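Local coordinates for protein mosquitocidal toxin (Bacillus sphaericus, PDB 2CB4) that kills mosquito larvae, probably by ADP-ribosylating proteins of the host cell through its catalytic domain, which this chain represents, one piece of a longer toxin, at residues R130-N133 / L134-I138; L38-Q41 / L42-R46; F231-E234 / N235-E238; F212-P215 / S216-N219; G161-I164 / N165-F168. The protein carries 1 engineered substitution. All blocks are in the same frame, centred on the assembly; numbering follows the deposited sequence.

Interaction 1 of 5, residues R130-N133 / L134-I138; sequences RYNN and LGLEI
This is a local contact within a tight beta hairpin on the domain surface, where I138 of the short strand 137-138 meets R130 near the end of strand 123-131. The I138 amide gives a nearly straight hydrogen bond to R130 O (2.8 Å, 170° at the hydrogen). I138 CD1 lies over one side of the R130 guanidinium, 3.4 Å from NH1. That cationic end is fixed beyond the hairpin: NH1 bonds to T139 O and NH2 to N269 OD1. Y131 and E137 form an antiparallel non-hydrogen-bonded pair whose two side chains share one face of the hairpin. E137 CB lies 3.8 Å from Y131 CE1, and the E137 carboxylate, turned 20° from the ring plane, is salt-bridged to R77. The connection is a type I beta turn from N132 to G135 with a G1 beta bulge: G135 takes a positive phi and its amide reaches N132 O, while N132 N donates to L136 O at 2.7 Å. N132 steadies this turn from within. With CG between the backbone N and the carbonyl carbon (chi1 68°), its OD1 accepts from L136 N at 3.0 Å and, weakly, from L134 N. A water beside the strand ends accepts from R130 N and approaches both E137 OE2 and I138 O.

Interaction 2 of 5, residues L38-Q41 / L42-R46; sequences LLYQ and LISTR
Y40 and S44 meet one turn apart on helix 36-44, where the i to i+4 spacing of an alpha helix brings side chains together along one flank. The buried flank is closely packed. S44 OG lies over one face of the Y40 ring, offset toward its rim, 3.1 Å from CE2. Y40 has CG anti to the backbone N (chi1 -180°), which swings the ring alongside the next turn. Next to it, I43 CD1 touches L39 CG at 3.9 Å as the two aliphatic chains meet at a slant. Residues from elsewhere in the chain close over this flank, W23 against L39 and both P18 and M58 against Y40. The other flank is more open: L38 and Q41 are exposed, L42 partly so, and R46 makes no contact with residues 38-41, packing instead on D34 of a second subunit. The usual i to i+4 backbone bonds link L42 N to L38 O, I43 N to L39 O and S44 N to Y40 O. Toward the exposed T45 the same spacing persists, its amide donating to Q41 O at 3.0 Å. The T45 hydroxyl adds a weak second bond to that oxygen, with OG1 3.4 Å from Q41 O.

Interaction 3 of 5, residues F231-E234 / N235-E238; sequences FWHE and NHSE
H233 and H236 bring their imidazoles together across a short reversal of the chain. Their aromatic contact is oblique, with centroids 4.6 Å apart and planes inclined at 38°; H236 CD2 lies over one face of the H233 ring, 3.4 Å from NE2. The apolar part is slighter: H236 CB comes 4.1 Å from W232 CD1, the two side chains running antiparallel to one another. The backbone reverses here in a type II beta turn, H233 to H236, in the loop after strand 229-231, which brings the rings near; N235 has a positive phi, and the closing bond from H236 N to H233 O is weak. Side-chain hydrogen bonds then fix the rings. H233 ND1 donates to E234 O at 2.9 Å, made possible by a chi1 of 61° that folds the imidazole back over its own backbone. H236 ND1 accepts from E238 N in the plane of its ring, at 3.2 Å and almost straight (175°). Outside the turn, W207 meets H236 edge-to-face, N87 bonds to W232 NE1 and H236 O, and F257 of a third subunit packs on W232 and E234.

Interaction 4 of 5, residues F212-P215 / S216-N219; sequences FINP and STLN
N214 and T217 are joined through a single acceptor at the start of a 3-10 segment. N214 O takes two hydrogen bonds from T217: the amide N arrives from above the carbonyl plane at 3.2 Å, whereas the hydroxyl OG1 lies nearly in line with the C=O bond at 2.9 Å. The hydroxyl reaches back to N214 O because OG1 sits on the side of CB that lies between the backbone N and the carbonyl carbon (chi1 68°). The same OG1 is hydrogen-bonded to R193 NH1, giving the arginine a link to this turn. The next carbonyl, P215 O, has a weak i to i+3 bond from L218 N, at 3.3 Å, and a water lies within hydrogen-bonding distance of both it and N219 OD1. Such i to i+3 spacing is the mark of a 3-10 turn. The apolar contact is between L218 CD2 and F212 CB, 3.9 Å apart. T217 OG1, a polar atom, lies beside the F212 ring at its edge and near its plane, 3.6 Å from CE2. The segment belongs to the loop between strands 202-208 and 229-231; R193 of strand 192-199 touches F212 and L218, while I72 and F157 from loops also pack on F212.

Interaction 5 of 5, residues G161-I164 / N165-F168; sequences GIDI and NASF
The F168 ring receives I164 O obliquely, with CD2 3.3 Å from that oxygen, and I164 CG2 lies 4.1 Å from the same ring carbon. The two side chains extend in the same direction, next to each other. The other flat group, the D163 carboxylate, is met from above its plane by A166 N, 3.2 Å from OD1. This is an N-cap: D163 stands just before the short, weakly bonded helix 164-167, and its oxygen receives an amide of the first turn. D163 has CG anti to the backbone N (chi1 -176°), which carries the carboxylate round beside that turn, where the A166 methyl packs 3.6 Å from D163 CG. A water accepts from N165 N and donates weakly to D163 OD1, adding a second route between cap and helix. The backbone carbonyl of D163 is gripped as well. S167 OG donates to D163 O at 2.6 Å from above the carbonyl plane, and A166 N adds a weak bond to it. S167 OG is also bonded to H57 N, so the hydroxyl links the cap to a separate loop. One residue on, S167 N donates to I164 O at 3.0 Å. N173 holds N165 OD1, and P176 O holds ND2. The unit links short strand 162-163, paired with strand 180-184, to helix 111-117, whose L112 and L115 touch F168.

Overall arrangement
From the N terminus, interaction 2 comes first, within helix 36-44, followed by interaction 1, the hairpin loop between strands 123-131 and 137-138. Interaction 5 then turns the chain from strand 162-163 into helix 164-167. Interaction 4 bends the loop after strand 202-208, and interaction 3 reverses the chain after strand 229-231. All five are local and follow in series; none nests within or crosses another. Interactions 1 and 5 reach the same mixed sheet, yet their centres are 22 Å apart. Interactions 2 and 5 lie on one side of the domain, nearest atoms about 5 Å apart, whereas interaction 3 lies across the chain's centre from both, with interaction 4 closer to it.

Interaction 1 of 5, residues R130-N133 / L134-I138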
loop_
_atom_site.group_PDB
_atom_site.type_symbol
_atom_site.label_atom_id
_atom_site.label_comp_id
_atom_site.label_asym_id
_atom_site.label_seq_id
_atom_site.Cartn_x
_atom_site.Cartn_y
_atom_site.Cartn_z
ATOM N N ARG A 130 -6.775 32.363 -39.355
ATOM C CA ARG A 130 -6.591 33.699 -39.902
ATOM C C ARG A 130 -6.760 33.746 -41.405
ATOM O O ARG A 130 -6.303 32.860 -42.129
ATOM C CB ARG A 130 -5.219 34.234 -39.543
ATOM C CG ARG A 130 -5.028 34.538 -38.094
ATOM C CD ARG A 130 -3.575 34.908 -37.896
ATOM N NE ARG A 130 -3.364 36.318 -38.178
ATOM C CZ ARG A 130 -2.495 36.820 -39.054
ATOM N NH1 ARG A 130 -1.680 36.063 -39.772
ATOM N NH2 ARG A 130 -2.423 38.128 -39.184
ATOM N N TYR A 131 -7.417 34.806 -41.869
ATOM C CA TYR A 131 -7.694 34.975 -43.297
ATOM C C TYR A 131 -7.315 36.348 -43.774
ATOM O O TYR A 131 -7.327 37.298 -42.999
ATOM C CB TYR A 131 -9.192 34.719 -43.549
ATOM C CG TYR A 131 -9.562 33.291 -43.242
ATOM C CD1 TYR A 131 -9.419 32.292 -44.217
ATOM C CD2 TYR A 131 -9.945 32.914 -41.966
ATOM C CE1 TYR A 131 -9.688 30.964 -43.924
ATOM C CE2 TYR A 131 -10.229 31.574 -41.660
ATOM C CZ TYR A 131 -10.076 30.614 -42.636
ATOM O OH TYR A 131 -10.361 29.308 -42.353
ATOM N N ASN A 132 -6.964 36.460 -45.049
ATOM C CA ASN A 132 -6.665 37.790 -45.602
ATOM C C ASN A 132 -8.002 38.413 -46.086
ATOM O O ASN A 132 -9.095 37.870 -45.834
ATOM C CB ASN A 132 -5.578 37.774 -46.698
ATOM C CG ASN A 132 -6.019 37.099 -47.948
ATOM O OD1 ASN A 132 -7.191 36.739 -48.106
ATOM N ND2 ASN A 132 -5.066 36.842 -48.835
ATOM N N ASN A 133 -7.952 39.574 -46.758
ATOM C CA ASN A 133 -9.224 40.211 -47.205
ATOM C C ASN A 133 -10.003 39.467 -48.299
ATOM O O ASN A 133 -11.248 39.529 -48.377
ATOM C CB ASN A 133 -9.093 41.739 -47.384
ATOM C CG ASN A 133 -8.900 42.434 -46.036
ATOM O OD1 ASN A 133 -9.302 41.898 -44.993
ATOM N ND2 ASN A 133 -8.258 43.616 -46.061
ATOM N N LEU A 134 -9.264 38.668 -49.059
ATOM C CA LEU A 134 -9.881 37.864 -50.094
ATOM C C LEU A 134 -10.478 36.611 -49.480
ATOM O O LEU A 134 -10.981 35.748 -50.210
ATOM C CB LEU A 134 -8.830 37.430 -51.104
ATOM C CG LEU A 134 -8.103 38.578 -51.796
ATOM C CD1 LEU A 134 -7.026 38.025 -52.725
ATOM C CD2 LEU A 134 -9.120 39.357 -52.586
ATOM N N GLY A 135 -10.373 36.482 -48.152
ATOM C CA GLY A 135 -10.898 35.299 -47.444
ATOM C C GLY A 135 -10.024 34.036 -47.604
ATOM O O GLY A 135 -10.496 32.910 -47.411
ATOM N N LEU A 136 -8.766 34.232 -47.982
ATOM C CA LEU A 136 -7.813 33.137 -48.136
ATOM C C LEU A 136 -7.049 32.988 -46.802
ATOM O O LEU A 136 -6.727 33.995 -46.142
ATOM C CB LEU A 136 -6.813 33.462 -49.249
ATOM C CG LEU A 136 -7.394 33.602 -50.662
ATOM C CD1 LEU A 136 -6.284 33.800 -51.683
ATOM C CD2 LEU A 136 -8.188 32.380 -50.997
ATOM N N GLU A 137 -6.762 31.748 -46.412
ATOM C CA GLU A 137 -6.051 31.483 -45.158
ATOM C C GLU A 137 -4.599 31.934 -45.146
ATOM O O GLU A 137 -3.830 31.670 -46.089
ATOM C CB GLU A 137 -6.127 30.002 -44.752
ATOM C CG GLU A 137 -5.837 29.787 -43.283
ATOM C CD GLU A 137 -5.937 28.345 -42.821
ATOM O OE1 GLU A 137 -6.078 27.436 -43.656
ATOM O OE2 GLU A 137 -5.843 28.123 -41.602
ATOM N N ILE A 138 -4.224 32.592 -44.053
ATOM C CA ILE A 138 -2.847 33.040 -43.850
ATOM C C ILE A 138 -2.323 32.411 -42.537
ATOM O O ILE A 138 -3.079 31.800 -41.786
ATOM C CB ILE A 138 -2.713 34.597 -43.851
ATOM C CG1 ILE A 138 -3.607 35.217 -42.779
ATOM C CG2 ILE A 138 -3.052 35.155 -45.244
ATOM C CD1 ILE A 138 -3.396 36.714 -42.617
HETATM O O HOH W 1 -4.816 30.390 -40.181
#

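Interaction 2 of 5, residues L38-Q41 / L42-R46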
loop_
_atom_site.group_PDB
_atom_site.type_symbol
_atom_site.label_atom_id
_atom_site.label_comp_id
_atom_site.label_asym_id
_atom_site.label_seq_id
_atom_site.Cartn_x
_atom_site.Cartn_y
_atom_site.Cartn_z
ATOM N N LEU A 38 -22.987 29.474 -11.496
ATOM C CA LEU A 38 -22.035 29.362 -10.426
ATOM C C LEU A 38 -20.594 29.517 -10.964
ATOM O O LEU A 38 -19.775 30.243 -10.379
ATOM C CB LEU A 38 -22.216 28.043 -9.701
ATOM C CG LEU A 38 -21.048 27.776 -8.759
ATOM C CD1 LEU A 38 -20.821 28.993 -7.832
ATOM C CD2 LEU A 38 -21.264 26.491 -7.973
ATOM N N LEU A 39 -20.308 28.873 -12.106
ATOM C CA LEU A 39 -18.984 28.945 -12.729
ATOM C C LEU A 39 -18.666 30.362 -13.165
ATOM O O LEU A 39 -17.570 30.850 -12.940
ATOM C CB LEU A 39 -18.861 27.965 -13.921
ATOM C CG LEU A 39 -17.522 27.986 -14.681
ATOM C CD1 LEU A 39 -16.388 27.495 -13.791
ATOM C CD2 LEU A 39 -17.570 27.225 -15.989
ATOM N N TYR A 40 -19.630 31.024 -13.779
ATOM C CA TYR A 40 -19.416 32.395 -14.220
ATOM C C TYR A 40 -19.090 33.319 -13.032
ATOM O O TYR A 40 -18.239 34.210 -13.121
ATOM C CB TYR A 40 -20.607 32.916 -15.018
ATOM C CG TYR A 40 -20.377 34.325 -15.473
ATOM C CD1 TYR A 40 -19.740 34.595 -16.683
ATOM C CD2 TYR A 40 -20.749 35.402 -14.667
ATOM C CE1 TYR A 40 -19.487 35.898 -17.090
ATOM C CE2 TYR A 40 -20.508 36.719 -15.071
ATOM C CZ TYR A 40 -19.868 36.959 -16.281
ATOM O OH TYR A 40 -19.607 38.255 -16.686
ATOM N N GLN A 41 -19.745 33.092 -11.900
ATOM C CA GLN A 41 -19.466 33.894 -10.707
ATOM C C GLN A 41 -18.064 33.599 -10.205
ATOM O O GLN A 41 -17.288 34.500 -9.927
ATOM C CB GLN A 41 -20.450 33.565 -9.573
ATOM C CG GLN A 41 -21.889 33.851 -9.918
ATOM C CD GLN A 41 -22.236 35.333 -9.815
ATOM O OE1 GLN A 41 -21.509 36.212 -10.320
ATOM N NE2 GLN A 41 -23.369 35.620 -9.173
ATOM N N LEU A 42 -17.782 32.313 -10.049
ATOM C CA LEU A 42 -16.490 31.824 -9.584
ATOM C C LEU A 42 -15.331 32.456 -10.384
ATOM O O LEU A 42 -14.340 32.895 -9.820
ATOM C CB LEU A 42 -16.475 30.313 -9.766
ATOM C CG LEU A 42 -15.805 29.398 -8.758
ATOM C CD1 LEU A 42 -15.947 29.940 -7.369
ATOM C CD2 LEU A 42 -16.468 28.048 -8.858
ATOM N N ILE A 43 -15.473 32.520 -11.699
ATOM C CA ILE A 43 -14.449 33.114 -12.552
ATOM C C ILE A 43 -14.449 34.655 -12.473
ATOM O O ILE A 43 -13.399 35.275 -12.356
ATOM C CB ILE A 43 -14.675 32.695 -14.044
ATOM C CG1 ILE A 43 -14.459 31.198 -14.232
ATOM C CG2 ILE A 43 -13.839 33.534 -14.990
ATOM C CD1 ILE A 43 -14.879 30.687 -15.613
ATOM N N SER A 44 -15.633 35.257 -12.581
ATOM C CA SER A 44 -15.823 36.724 -12.570
ATOM C C SER A 44 -15.318 37.480 -11.337
ATOM O O SER A 44 -14.848 38.615 -11.433
ATOM C CB SER A 44 -17.292 37.055 -12.790
ATOM O OG SER A 44 -17.600 37.015 -14.172
ATOM N N THR A 45 -15.419 36.849 -10.181
ATOM C CA THR A 45 -14.986 37.478 -8.949
ATOM C C THR A 45 -13.481 37.636 -8.766
ATOM O O THR A 45 -13.039 38.386 -7.898
ATOM C CB THR A 45 -15.633 36.812 -7.727
ATOM O OG1 THR A 45 -15.056 35.503 -7.521
ATOM C CG2 THR A 45 -17.158 36.716 -7.955
ATOM N N ARG A 46 -12.685 36.947 -9.574
ATOM C CA ARG A 46 -11.233 37.098 -9.466
ATOM C C ARG A 46 -10.760 38.006 -10.607
ATOM O O ARG A 46 -9.564 38.045 -10.947
ATOM C CB ARG A 46 -10.507 35.742 -9.482
ATOM C CG ARG A 46 -10.722 34.872 -8.241
ATOM C CD ARG A 46 -10.038 35.463 -7.016
ATOM N NE ARG A 46 -10.506 34.856 -5.765
ATOM C CZ ARG A 46 -10.119 35.240 -4.545
ATOM N NH1 ARG A 46 -9.246 36.243 -4.414
ATOM N NH2 ARG A 46 -10.596 34.620 -3.463
#

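Interaction 3 of 5, residues F231-E234 / N235-E238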
loop_
_atom_site.group_PDB
_atom_site.type_symbol
_atom_site.label_atom_id
_atom_site.label_comp_id
_atom_site.label_asym_id
_atom_site.label_seq_id
_atom_site.Cartn_x
_atom_site.Cartn_y
_atom_site.Cartn_z
ATOM N N PHE A 231 -9.086 8.818 -42.867
ATOM C CA PHE A 231 -10.298 8.858 -42.046
ATOM C C PHE A 231 -9.980 8.046 -40.824
ATOM O O PHE A 231 -9.707 6.863 -40.898
ATOM C CB PHE A 231 -11.517 8.300 -42.788
ATOM C CG PHE A 231 -11.959 9.200 -43.874
ATOM C CD1 PHE A 231 -12.997 10.095 -43.671
ATOM C CD2 PHE A 231 -11.194 9.298 -45.040
ATOM C CE1 PHE A 231 -13.348 11.001 -44.663
ATOM C CE2 PHE A 231 -11.527 10.215 -46.039
ATOM C CZ PHE A 231 -12.615 11.064 -45.846
ATOM N N TRP A 232 -9.974 8.723 -39.691
ATOM C CA TRP A 232 -9.617 8.102 -38.452
ATOM C C TRP A 232 -10.617 7.109 -37.887
ATOM O O TRP A 232 -11.823 7.215 -38.114
ATOM C CB TRP A 232 -9.401 9.234 -37.439
ATOM C CG TRP A 232 -8.998 8.764 -36.062
ATOM C CD1 TRP A 232 -7.720 8.469 -35.629
ATOM C CD2 TRP A 232 -9.875 8.516 -34.932
ATOM N NE1 TRP A 232 -7.760 8.056 -34.315
ATOM C CE2 TRP A 232 -9.062 8.070 -33.865
ATOM C CE3 TRP A 232 -11.268 8.595 -34.738
ATOM C CZ2 TRP A 232 -9.586 7.748 -32.606
ATOM C CZ3 TRP A 232 -11.789 8.239 -33.491
ATOM C CH2 TRP A 232 -10.940 7.830 -32.441
ATOM N N HIS A 233 -10.102 6.169 -37.092
ATOM C CA HIS A 233 -10.916 5.233 -36.299
ATOM C C HIS A 233 -10.053 4.925 -35.065
ATOM O O HIS A 233 -8.836 5.110 -35.120
ATOM C CB HIS A 233 -11.373 3.954 -37.059
ATOM C CG HIS A 233 -10.246 3.102 -37.560
ATOM N ND1 HIS A 233 -9.485 2.299 -36.723
ATOM C CD2 HIS A 233 -9.761 2.914 -38.814
ATOM C CE1 HIS A 233 -8.569 1.672 -37.440
ATOM N NE2 HIS A 233 -8.716 2.025 -38.711
ATOM N N GLU A 234 -10.669 4.500 -33.962
ATOM C CA GLU A 234 -9.922 4.187 -32.726
ATOM C C GLU A 234 -8.731 3.291 -33.057
ATOM O O GLU A 234 -8.850 2.353 -33.859
ATOM C CB GLU A 234 -10.788 3.350 -31.783
ATOM C CG GLU A 234 -11.564 4.075 -30.723
ATOM C CD GLU A 234 -12.044 3.124 -29.609
ATOM O OE1 GLU A 234 -13.148 2.508 -29.739
ATOM O OE2 GLU A 234 -11.289 2.971 -28.617
ATOM N N ASN A 235 -7.594 3.565 -32.403
ATOM C CA ASN A 235 -6.400 2.755 -32.577
ATOM C C ASN A 235 -5.935 2.612 -34.003
ATOM O O ASN A 235 -5.400 1.577 -34.373
ATOM C CB ASN A 235 -6.605 1.347 -32.006
ATOM C CG ASN A 235 -7.010 1.356 -30.547
ATOM O OD1 ASN A 235 -7.952 0.644 -30.146
ATOM N ND2 ASN A 235 -6.323 2.174 -29.740
ATOM N N HIS A 236 -6.121 3.651 -34.801
ATOM C CA HIS A 236 -5.658 3.613 -36.163
ATOM C C HIS A 236 -4.157 3.323 -36.126
ATOM O O HIS A 236 -3.427 3.874 -35.277
ATOM C CB HIS A 236 -5.895 4.951 -36.813
ATOM C CG HIS A 236 -5.831 4.878 -38.286
ATOM N ND1 HIS A 236 -4.642 4.705 -38.966
ATOM C CD2 HIS A 236 -6.813 4.844 -39.214
ATOM C CE1 HIS A 236 -4.892 4.615 -40.256
ATOM N NE2 HIS A 236 -6.201 4.698 -40.434
ATOM N N SER A 237 -3.688 2.464 -37.027
ATOM C CA SER A 237 -2.258 2.119 -37.030
ATOM C C SER A 237 -1.285 3.281 -37.166
ATOM O O SER A 237 -0.141 3.210 -36.670
ATOM C CB SER A 237 -1.902 0.993 -38.010
ATOM O OG SER A 237 -1.954 1.445 -39.348
ATOM N N GLU A 238 -1.678 4.351 -37.821
ATOM C CA GLU A 238 -0.685 5.422 -37.915
ATOM C C GLU A 238 -1.033 6.648 -37.063
ATOM O O GLU A 238 -0.467 7.732 -37.257
ATOM C CB GLU A 238 -0.554 5.813 -39.393
ATOM C CG GLU A 238 0.356 4.855 -40.206
ATOM C CD GLU A 238 -0.168 4.578 -41.632
ATOM O OE1 GLU A 238 -1.358 4.920 -41.957
ATOM O OE2 GLU A 238 0.639 4.023 -42.428
#

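Interaction 4 of 5, residues F212-P215 / S216-N219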
loop_
_atom_site.group_PDB
_atom_site.type_symbol
_atom_site.label_atom_id
_atom_site.label_comp_id
_atom_site.label_asym_id
_atom_site.label_seq_id
_atom_site.Cartn_x
_atom_site.Cartn_y
_atom_site.Cartn_z
ATOM N N PHE A 212 -17.178 13.853 -36.536
ATOM C CA PHE A 212 -17.365 15.279 -36.364
ATOM C C PHE A 212 -18.908 15.546 -36.407
ATOM O O PHE A 212 -19.637 14.964 -37.202
ATOM C CB PHE A 212 -16.636 16.031 -37.482
ATOM C CG PHE A 212 -16.874 17.518 -37.445
ATOM C CD1 PHE A 212 -16.503 18.264 -36.330
ATOM C CD2 PHE A 212 -17.529 18.157 -38.493
ATOM C CE1 PHE A 212 -16.754 19.634 -36.270
ATOM C CE2 PHE A 212 -17.770 19.535 -38.438
ATOM C CZ PHE A 212 -17.398 20.263 -37.318
ATOM N N ILE A 213 -19.368 16.410 -35.513
ATOM C CA ILE A 213 -20.763 16.766 -35.340
ATOM C C ILE A 213 -21.562 17.043 -36.642
ATOM O O ILE A 213 -22.759 16.786 -36.690
ATOM C CB ILE A 213 -20.856 17.943 -34.358
ATOM C CG1 ILE A 213 -22.177 17.919 -33.572
ATOM C CG2 ILE A 213 -20.589 19.253 -35.096
ATOM C CD1 ILE A 213 -22.523 16.614 -33.000
ATOM N N ASN A 214 -20.908 17.543 -37.697
ATOM C CA ASN A 214 -21.566 17.763 -39.019
ATOM C C ASN A 214 -20.768 17.085 -40.126
ATOM O O ASN A 214 -19.962 17.724 -40.802
ATOM C CB ASN A 214 -21.683 19.234 -39.362
ATOM C CG ASN A 214 -22.682 19.486 -40.507
ATOM O OD1 ASN A 214 -23.263 20.563 -40.589
ATOM N ND2 ASN A 214 -22.896 18.483 -41.370
ATOM N N PRO A 215 -21.004 15.794 -40.300
ATOM C CA PRO A 215 -20.296 14.981 -41.292
ATOM C C PRO A 215 -20.444 15.382 -42.748
ATOM O O PRO A 215 -19.654 14.958 -43.596
ATOM C CB PRO A 215 -20.863 13.558 -41.080
ATOM C CG PRO A 215 -21.831 13.642 -39.947
ATOM C CD PRO A 215 -22.119 15.062 -39.655
ATOM N N SER A 216 -21.462 16.167 -43.063
ATOM C CA SER A 216 -21.658 16.585 -44.463
ATOM C C SER A 216 -20.606 17.607 -44.896
ATOM O O SER A 216 -20.410 17.846 -46.096
ATOM C CB SER A 216 -23.074 17.139 -44.688
ATOM O OG SER A 216 -23.278 18.322 -43.936
ATOM N N THR A 217 -19.906 18.196 -43.925
ATOM C CA THR A 217 -18.853 19.174 -44.251
ATOM C C THR A 217 -17.443 18.563 -44.359
ATOM O O THR A 217 -16.495 19.270 -44.685
ATOM C CB THR A 217 -18.796 20.303 -43.220
ATOM O OG1 THR A 217 -18.326 19.772 -41.967
ATOM C CG2 THR A 217 -20.205 20.946 -43.024
ATOM N N LEU A 218 -17.303 17.259 -44.107
ATOM C CA LEU A 218 -15.977 16.624 -44.145
ATOM C C LEU A 218 -15.184 16.861 -45.428
ATOM O O LEU A 218 -13.951 16.976 -45.407
ATOM C CB LEU A 218 -16.014 15.143 -43.722
ATOM C CG LEU A 218 -16.540 14.883 -42.298
ATOM C CD1 LEU A 218 -16.577 13.398 -41.982
ATOM C CD2 LEU A 218 -15.779 15.656 -41.251
ATOM N N ASN A 219 -15.889 16.961 -46.546
ATOM C CA ASN A 219 -15.210 17.196 -47.830
ATOM C C ASN A 219 -14.666 18.608 -47.976
ATOM O O ASN A 219 -13.897 18.877 -48.890
ATOM C CB ASN A 219 -16.127 16.853 -49.002
ATOM C CG ASN A 219 -16.224 15.369 -49.226
ATOM O OD1 ASN A 219 -17.318 14.810 -49.290
ATOM N ND2 ASN A 219 -15.069 14.707 -49.278
HETATM O O HOH W 2 -18.771 15.036 -46.522
#

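Interaction 5 of 5, residues G161-I164 / N165-F168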
loop_
_atom_site.group_PDB
_atom_site.type_symbol
_atom_site.label_atom_id
_atom_site.label_comp_id
_atom_site.label_asym_id
_atom_site.label_seq_id
_atom_site.Cartn_x
_atom_site.Cartn_y
_atom_site.Cartn_z
ATOM N N GLY A 161 -17.288 29.241 -25.880
ATOM C CA GLY A 161 -15.938 29.717 -25.709
ATOM C C GLY A 161 -15.962 31.197 -25.286
ATOM O O GLY A 161 -16.850 31.944 -25.680
ATOM N N ILE A 162 -14.970 31.597 -24.490
ATOM C CA ILE A 162 -14.800 32.978 -24.040
ATOM C C ILE A 162 -13.890 33.673 -25.028
ATOM O O ILE A 162 -12.799 33.189 -25.318
ATOM C CB ILE A 162 -14.099 33.018 -22.686
ATOM C CG1 ILE A 162 -14.853 32.167 -21.670
ATOM C CG2 ILE A 162 -13.895 34.431 -22.224
ATOM C CD1 ILE A 162 -14.012 31.931 -20.389
ATOM N N ASP A 163 -14.345 34.800 -25.566
ATOM C CA ASP A 163 -13.549 35.601 -26.512
ATOM C C ASP A 163 -12.630 36.477 -25.655
ATOM O O ASP A 163 -13.036 37.515 -25.126
ATOM C CB ASP A 163 -14.473 36.480 -27.344
ATOM C CG ASP A 163 -13.729 37.261 -28.409
ATOM O OD1 ASP A 163 -12.573 37.672 -28.163
ATOM O OD2 ASP A 163 -14.296 37.448 -29.503
ATOM N N ILE A 164 -11.394 36.029 -25.476
ATOM C CA ILE A 164 -10.433 36.701 -24.607
ATOM C C ILE A 164 -10.140 38.165 -24.941
ATOM O O ILE A 164 -10.173 39.034 -24.078
ATOM C CB ILE A 164 -9.105 35.860 -24.482
ATOM C CG1 ILE A 164 -9.399 34.477 -23.869
ATOM C CG2 ILE A 164 -8.012 36.643 -23.715
ATOM C CD1 ILE A 164 -10.058 34.519 -22.492
ATOM N N ASN A 165 -9.826 38.431 -26.191
ATOM C CA ASN A 165 -9.510 39.782 -26.584
ATOM C C ASN A 165 -10.681 40.773 -26.386
ATOM O O ASN A 165 -10.452 41.945 -26.133
ATOM C CB ASN A 165 -8.936 39.818 -28.009
ATOM C CG ASN A 165 -7.500 39.302 -28.077
ATOM O OD1 ASN A 165 -6.909 38.937 -27.070
ATOM N ND2 ASN A 165 -6.921 39.304 -29.267
ATOM N N ALA A 166 -11.920 40.281 -26.465
ATOM C CA ALA A 166 -13.116 41.102 -26.275
ATOM C C ALA A 166 -13.521 41.171 -24.801
ATOM O O ALA A 166 -14.438 41.900 -24.455
ATOM C CB ALA A 166 -14.282 40.551 -27.107
ATOM N N SER A 167 -12.866 40.397 -23.940
ATOM C CA SER A 167 -13.222 40.365 -22.519
ATOM C C SER A 167 -12.382 41.248 -21.630
ATOM O O SER A 167 -12.743 41.502 -20.483
ATOM C CB SER A 167 -13.128 38.938 -21.987
ATOM O OG SER A 167 -13.907 38.071 -22.762
ATOM N N PHE A 168 -11.232 41.671 -22.133
ATOM C CA PHE A 168 -10.322 42.475 -21.340
ATOM C C PHE A 168 -9.878 43.750 -22.029
ATOM O O PHE A 168 -9.680 43.786 -23.267
ATOM C CB PHE A 168 -9.066 41.658 -20.991
ATOM C CG PHE A 168 -9.356 40.421 -20.210
ATOM C CD1 PHE A 168 -9.660 40.496 -18.862
ATOM C CD2 PHE A 168 -9.365 39.182 -20.833
ATOM C CE1 PHE A 168 -9.964 39.349 -18.135
ATOM C CE2 PHE A 168 -9.672 38.030 -20.119
ATOM C CZ PHE A 168 -9.968 38.108 -18.769
HETATM O O HOH W 3 -9.401 36.719 -28.648
#